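Local coordinates for protein acyl-CoA thioesterase II TesB2 (Mycobacterium marinum, PDB 3U0A) that probably hydrolyses fatty acyl-CoA thioesters to free fatty acids and coenzyme A, as a double-hotdog enzyme of the C/M/P thioester hydrolase family, at residues E17-R22 / V80-D85; A122-P127 / W236-Q241. All coordinates share one frame; numbering follows the deposited sequence.

Contact 1. Residues E17-R22 / V80-D85; sequences EVNIYR and VERTRD. With SO4 (sulfate ion), chain D.
N19 meets V80 through its backbone and R82 through its side chain, and the two halves of this meeting differ sharply in packing. On the inner side a backbone hydrogen bond runs from V80 N to N19 O at 3.0 Å, just where strand 20-23 comes alongside strand 76-85. A water donates to the same carbonyl, 2.8 Å from N19 O, and also to the V80 carbonyl, so N19 O accepts twice. The CB atoms of N19 and V80 face one another, while Y21 CD2 rests 4.1 Å from V80 CG2. S48 of helix 34-51 and T52, just past its end, pack against this patch.

N19 is the third residue of a type II turn running from E17 to I20, in which I20 N lies 3.1 Å from E17 O. Its side chain leaves the turn with CG beside the backbone N (chi1 -62°), which brings OD1 to the extended arm of R82. The guanidinium grips that single oxygen side-on: R82 NE is 2.8 Å from N19 OD1, in the carbonyl plane on a lone pair, whereas NH2, 3.1 Å from the same OD1, sits tilted out of it. Amide and guanidinium planes stand 62° apart, yet OD1 stays close to the guanidinium plane.

Outward lies the looser part, among exposed side chains. R82 NH2 also reaches O1 of a sulfate at a long 3.3 Å, and V18 CG2 lies 3.6 Å from sulfate O3; the ion probably comes from the crystallisation liquor. Two N-H groups converging on one amide oxygen limit rotation of both N19 and R82, and probably hold the guanidinium where it offers its positive charge to an anion at the surface.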
loop_
_atom_site.group_PDB
_atom_site.type_symbol
_atom_site.label_atom_id
_atom_site.label_comp_id
_atom_site.label_asym_id
_atom_site.label_seq_id
_atom_site.Cartn_x
_atom_site.Cartn_y
_atom_site.Cartn_z
ATOM N N GLU A 17 -15.156 -0.715 26.358
ATOM C CA GLU A 17 -16.238 -1.701 26.138
ATOM C C GLU A 17 -15.742 -2.637 25.077
ATOM O O GLU A 17 -14.715 -2.390 24.506
ATOM C CB GLU A 17 -17.512 -1.008 25.626
ATOM C CG GLU A 17 -18.762 -1.285 26.416
ATOM C CD GLU A 17 -19.194 -2.758 26.412
ATOM O OE1 GLU A 17 -19.535 -3.240 27.504
ATOM O OE2 GLU A 17 -19.188 -3.435 25.345
ATOM N N VAL A 18 -16.467 -3.690 24.760
ATOM C CA VAL A 18 -16.063 -4.525 23.622
ATOM C C VAL A 18 -15.896 -3.641 22.349
ATOM O O VAL A 18 -16.775 -2.824 22.020
ATOM C CB VAL A 18 -17.053 -5.684 23.360
ATOM C CG1 VAL A 18 -16.663 -6.453 22.119
ATOM C CG2 VAL A 18 -17.143 -6.613 24.572
ATOM N N ASN A 19 -14.754 -3.779 21.677
ATOM C CA ASN A 19 -14.491 -3.053 20.448
ATOM C C ASN A 19 -14.376 -1.536 20.589
ATOM O O ASN A 19 -14.430 -0.855 19.589
ATOM C CB ASN A 19 -15.541 -3.370 19.367
ATOM C CG ASN A 19 -15.567 -4.838 18.961
ATOM O OD1 ASN A 19 -14.551 -5.515 18.951
ATOM N ND2 ASN A 19 -16.725 -5.320 18.610
ATOM N N ILE A 20 -14.240 -1.005 21.814
ATOM C CA ILE A 20 -14.024 0.444 22.052
ATOM C C ILE A 20 -12.851 0.559 23.006
ATOM O O ILE A 20 -12.884 0.008 24.074
ATOM C CB ILE A 20 -15.268 1.166 22.662
ATOM C CG1 ILE A 20 -16.563 0.810 21.887
ATOM C CG2 ILE A 20 -15.034 2.680 22.749
ATOM C CD1 ILE A 20 -17.821 1.592 22.267
ATOM N N TYR A 21 -11.818 1.289 22.602
ATOM C CA TYR A 21 -10.595 1.473 23.399
ATOM C C TYR A 21 -10.271 2.973 23.451
ATOM O O TYR A 21 -10.787 3.756 22.668
ATOM C CB TYR A 21 -9.442 0.673 22.773
ATOM C CG TYR A 21 -9.664 -0.848 22.777
ATOM C CD1 TYR A 21 -9.183 -1.637 23.799
ATOM C CD2 TYR A 21 -10.357 -1.469 21.760
ATOM C CE1 TYR A 21 -9.374 -3.001 23.803
ATOM C CE2 TYR A 21 -10.569 -2.837 21.762
ATOM C CZ TYR A 21 -10.078 -3.609 22.779
ATOM O OH TYR A 21 -10.298 -4.970 22.791
ATOM N N ARG A 22 -9.441 3.384 24.394
ATOM C CA ARG A 22 -9.091 4.791 24.537
ATOM C C ARG A 22 -7.623 4.876 24.826
ATOM O O ARG A 22 -7.124 4.151 25.691
ATOM C CB ARG A 22 -9.865 5.475 25.664
ATOM C CG ARG A 22 -9.421 6.911 25.889
ATOM C CD ARG A 22 -10.446 7.780 26.608
ATOM N NE ARG A 22 -10.622 7.391 27.994
ATOM C CZ ARG A 22 -11.609 7.812 28.766
ATOM N NH1 ARG A 22 -11.700 7.388 30.004
ATOM N NH2 ARG A 22 -12.518 8.643 28.293
ATOM N N VAL A 80 -13.327 -0.290 16.864
ATOM C CA VAL A 80 -12.941 -1.479 16.095
ATOM C C VAL A 80 -14.170 -2.144 15.480
ATOM O O VAL A 80 -15.177 -2.262 16.145
ATOM C CB VAL A 80 -12.191 -2.536 16.970
ATOM C CG1 VAL A 80 -11.673 -3.698 16.130
ATOM C CG2 VAL A 80 -11.049 -1.895 17.721
ATOM N N GLU A 81 -14.051 -2.575 14.219
ATOM C CA GLU A 81 -15.099 -3.301 13.492
ATOM C C GLU A 81 -14.573 -4.681 13.145
ATOM O O GLU A 81 -13.509 -4.762 12.523
ATOM C CB GLU A 81 -15.380 -2.586 12.187
ATOM C CG GLU A 81 -16.380 -3.306 11.294
ATOM C CD GLU A 81 -16.423 -2.690 9.903
ATOM O OE1 GLU A 81 -16.983 -1.569 9.761
ATOM O OE2 GLU A 81 -15.833 -3.305 8.963
ATOM N N ARG A 82 -15.273 -5.756 13.538
ATOM C CA ARG A 82 -14.735 -7.118 13.299
ATOM C C ARG A 82 -15.145 -7.540 11.914
ATOM O O ARG A 82 -16.142 -8.161 11.738
ATOM C CB ARG A 82 -15.186 -8.130 14.342
ATOM C CG ARG A 82 -14.922 -7.663 15.745
ATOM C CD ARG A 82 -14.894 -8.765 16.803
ATOM N NE ARG A 82 -14.417 -8.184 18.058
ATOM C CZ ARG A 82 -14.061 -8.846 19.150
ATOM N NH1 ARG A 82 -14.113 -10.167 19.193
ATOM N NH2 ARG A 82 -13.639 -8.162 20.207
ATOM N N THR A 83 -14.362 -7.170 10.923
ATOM C CA THR A 83 -14.884 -7.108 9.601
ATOM C C THR A 83 -15.119 -8.527 9.080
ATOM O O THR A 83 -16.147 -8.818 8.464
ATOM C CB THR A 83 -13.942 -6.307 8.694
ATOM O OG1 THR A 83 -13.745 -5.011 9.258
ATOM C CG2 THR A 83 -14.542 -6.164 7.320
ATOM N N ARG A 84 -14.169 -9.407 9.377
ATOM C CA ARG A 84 -14.231 -10.801 8.988
ATOM C C ARG A 84 -13.420 -11.652 9.981
ATOM O O ARG A 84 -12.316 -11.258 10.427
ATOM C CB ARG A 84 -13.702 -10.944 7.563
ATOM C CG ARG A 84 -13.798 -12.333 6.900
ATOM C CD ARG A 84 -12.503 -13.142 7.049
ATOM N NE ARG A 84 -11.271 -12.346 6.826
ATOM C CZ ARG A 84 -10.618 -12.260 5.660
ATOM N NH1 ARG A 84 -11.055 -12.943 4.596
ATOM N NH2 ARG A 84 -9.513 -11.502 5.548
ATOM N N ASP A 85 -14.006 -12.780 10.347
ATOM C CA ASP A 85 -13.365 -13.777 11.182
ATOM C C ASP A 85 -13.480 -15.197 10.535
ATOM O O ASP A 85 -14.454 -15.896 10.729
ATOM C CB ASP A 85 -13.996 -13.766 12.589
ATOM C CG ASP A 85 -13.546 -12.585 13.418
ATOM O OD1 ASP A 85 -12.666 -12.760 14.272
ATOM O OD2 ASP A 85 -14.042 -11.461 13.199
HETATM S S SO4 D . -13.363 -8.714 24.176
HETATM O O1 SO4 D . -14.396 -9.254 23.213
HETATM O O2 SO4 D . -12.003 -8.854 23.595
HETATM O O3 SO4 D . -13.601 -7.257 24.425
HETATM O O4 SO4 D . -13.510 -9.410 25.529
HETATM O O HOH W 1 -16.613 -0.037 17.963
#

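Contact 2. Residues A122-P127 / W236-Q241; sequences AMPAAP and WLLYDQ
Strand 237-247 belongs to the second hotdog unit, and its alternating side chains L238 and D240 face a chain segment without regular structure, M123 to A126, that passes over the sheet. L238 is the hub. Its CD2 methyl lies nominally 3.3 Å from M123 CE, shorter than a relaxed methyl contact and so of doubtful precision, and 3.9 Å from A126 CB; P124 CG is more distant, 4.2 Å from the same CD2. The methionine arrives by a fully stretched chain: CG opposite the backbone N (chi1 -162°) and both later torsions near 180° carry the terminal methyl across to the leucine branch. W175 and F258, on the strands flanking 237-247, widen this apolar floor.

Further along the strand, P124 and D240 approach from opposite directions, P124 CG stopping 3.6 Å from D240 OD2. This is simple van der Waals contact; D240 OD1 accepts a hydrogen bond from Q173 NE2 of the neighbouring strand. Y239, between L238 and D240, turns to the other face, where its OH hydrogen-bonds S197. One sheet face against helix 186-200, the other crossed by the connection between strands 119-120 and 152-156, is consistent with the double-hotdog fold of type II acyl-CoA thioesterases.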
loop_
_atom_site.group_PDB
_atom_site.type_symbol
_atom_site.label_atom_id
_atom_site.label_comp_id
_atom_site.label_asym_id
_atom_site.label_seq_id
_atom_site.Cartn_x
_atom_site.Cartn_y
_atom_site.Cartn_z
ATOM N N ALA A 122 17.612 -9.654 -2.244
ATOM C CA ALA A 122 18.841 -9.578 -1.481
ATOM C C ALA A 122 18.919 -8.211 -0.807
ATOM O O ALA A 122 18.447 -7.190 -1.335
ATOM C CB ALA A 122 20.056 -9.810 -2.383
ATOM N N MET A 123 19.506 -8.204 0.374
ATOM C CA MET A 123 19.822 -6.975 1.018
ATOM C C MET A 123 20.749 -6.134 0.127
ATOM O O MET A 123 21.755 -6.631 -0.332
ATOM C CB MET A 123 20.529 -7.251 2.340
ATOM C CG MET A 123 20.480 -6.042 3.250
ATOM S SD MET A 123 21.424 -6.342 4.716
ATOM C CE MET A 123 21.353 -4.780 5.603
ATOM N N PRO A 124 20.421 -4.850 -0.089
ATOM C CA PRO A 124 21.307 -3.982 -0.839
ATOM C C PRO A 124 22.626 -3.760 -0.111
ATOM O O PRO A 124 22.699 -3.880 1.127
ATOM C CB PRO A 124 20.540 -2.665 -0.939
ATOM C CG PRO A 124 19.722 -2.660 0.281
ATOM C CD PRO A 124 19.303 -4.098 0.488
ATOM N N ALA A 125 23.661 -3.485 -0.904
ATOM C CA ALA A 125 24.938 -3.097 -0.372
ATOM C C ALA A 125 24.750 -1.797 0.389
ATOM O O ALA A 125 24.371 -0.767 -0.187
ATOM C CB ALA A 125 25.960 -2.915 -1.497
ATOM N N ALA A 126 24.939 -1.873 1.696
ATOM C CA ALA A 126 25.010 -0.696 2.540
ATOM C C ALA A 126 26.283 -0.851 3.376
ATOM O O ALA A 126 26.858 -1.960 3.466
ATOM C CB ALA A 126 23.777 -0.560 3.420
ATOM N N PRO A 127 26.780 0.266 3.908
ATOM C CA PRO A 127 27.923 0.136 4.774
ATOM C C PRO A 127 27.405 -0.226 6.153
ATOM O O PRO A 127 26.242 0.061 6.447
ATOM C CB PRO A 127 28.555 1.527 4.745
ATOM C CG PRO A 127 27.464 2.436 4.343
ATOM C CD PRO A 127 26.545 1.652 3.476
ATOM N N TRP A 236 19.881 -3.817 14.988
ATOM C CA TRP A 236 19.943 -2.997 13.791
ATOM C C TRP A 236 18.970 -3.437 12.705
ATOM O O TRP A 236 18.911 -4.630 12.335
ATOM C CB TRP A 236 21.361 -2.944 13.230
ATOM C CG TRP A 236 22.308 -2.081 14.046
ATOM C CD1 TRP A 236 23.399 -2.494 14.785
ATOM C CD2 TRP A 236 22.281 -0.615 14.197
ATOM N NE1 TRP A 236 24.012 -1.431 15.371
ATOM C CE2 TRP A 236 23.395 -0.278 15.069
ATOM C CE3 TRP A 236 21.460 0.408 13.720
ATOM C CZ2 TRP A 236 23.667 1.028 15.454
ATOM C CZ3 TRP A 236 21.739 1.717 14.110
ATOM C CH2 TRP A 236 22.831 2.017 14.968
ATOM N N LEU A 237 18.190 -2.460 12.230
ATOM C CA LEU A 237 17.360 -2.566 11.029
ATOM C C LEU A 237 17.864 -1.560 9.980
ATOM O O LEU A 237 18.131 -0.397 10.304
ATOM C CB LEU A 237 15.904 -2.254 11.363
ATOM C CG LEU A 237 15.256 -3.103 12.435
ATOM C CD1 LEU A 237 13.962 -2.471 12.892
ATOM C CD2 LEU A 237 15.064 -4.553 11.961
ATOM N N LEU A 238 18.007 -2.009 8.738
ATOM C CA LEU A 238 18.290 -1.109 7.635
ATOM C C LEU A 238 17.030 -0.786 6.852
ATOM O O LEU A 238 16.323 -1.676 6.363
ATOM C CB LEU A 238 19.295 -1.699 6.682
ATOM C CG LEU A 238 19.517 -0.997 5.325
ATOM C CD1 LEU A 238 20.301 0.296 5.495
ATOM C CD2 LEU A 238 20.259 -1.940 4.410
ATOM N N TYR A 239 16.762 0.507 6.755
ATOM C CA TYR A 239 15.661 0.979 6.004
ATOM C C TYR A 239 16.140 1.434 4.652
ATOM O O TYR A 239 16.757 2.478 4.522
ATOM C CB TYR A 239 15.013 2.155 6.675
ATOM C CG TYR A 239 13.547 2.236 6.392
ATOM C CD1 TYR A 239 12.934 1.480 5.375
ATOM C CD2 TYR A 239 12.752 3.084 7.134
ATOM C CE1 TYR A 239 11.551 1.567 5.151
ATOM C CE2 TYR A 239 11.378 3.180 6.914
ATOM C CZ TYR A 239 10.767 2.426 5.955
ATOM O OH TYR A 239 9.393 2.572 5.849
ATOM N N ASP A 240 15.818 0.660 3.639
ATOM C CA ASP A 240 16.151 1.031 2.287
ATOM C C ASP A 240 14.932 1.709 1.633
ATOM O O ASP A 240 13.915 1.061 1.400
ATOM C CB ASP A 240 16.613 -0.207 1.531
ATOM C CG ASP A 240 17.073 0.098 0.161
ATOM O OD1 ASP A 240 17.632 1.175 -0.068
ATOM O OD2 ASP A 240 16.865 -0.754 -0.689
ATOM N N GLN A 241 15.070 3.013 1.372
ATOM C CA GLN A 241 13.948 3.891 1.002
ATOM C C GLN A 241 14.141 4.505 -0.363
ATOM O O GLN A 241 15.263 4.569 -0.883
ATOM C CB GLN A 241 13.776 5.059 1.982
ATOM C CG GLN A 241 13.819 4.704 3.440
ATOM C CD GLN A 241 13.770 5.938 4.342
ATOM O OE1 GLN A 241 14.357 6.966 4.026
ATOM N NE2 GLN A 241 13.078 5.829 5.470
#

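Overall arrangement
The two contacts lie on opposite sides of the chain's centre, their own centres about 36 Å apart and their nearest atoms about 24 Å apart. Neither is deep core: contact 1 is partly buried, contact 2 a surface contact with L238 as its buried member. They hold different elements of the paired hotdog units. Contact 1 adds strand 20-23 alongside strand 76-85 at one edge of the first unit, so polar bonds dominate: backbone, water and an arginine gripping an amide. Contact 2 sets an irregular connection over the face of the second unit, where methyl groups and one proline ring suffice. Here the edge is joined mainly by directional bonds, the face covered by apolar contact.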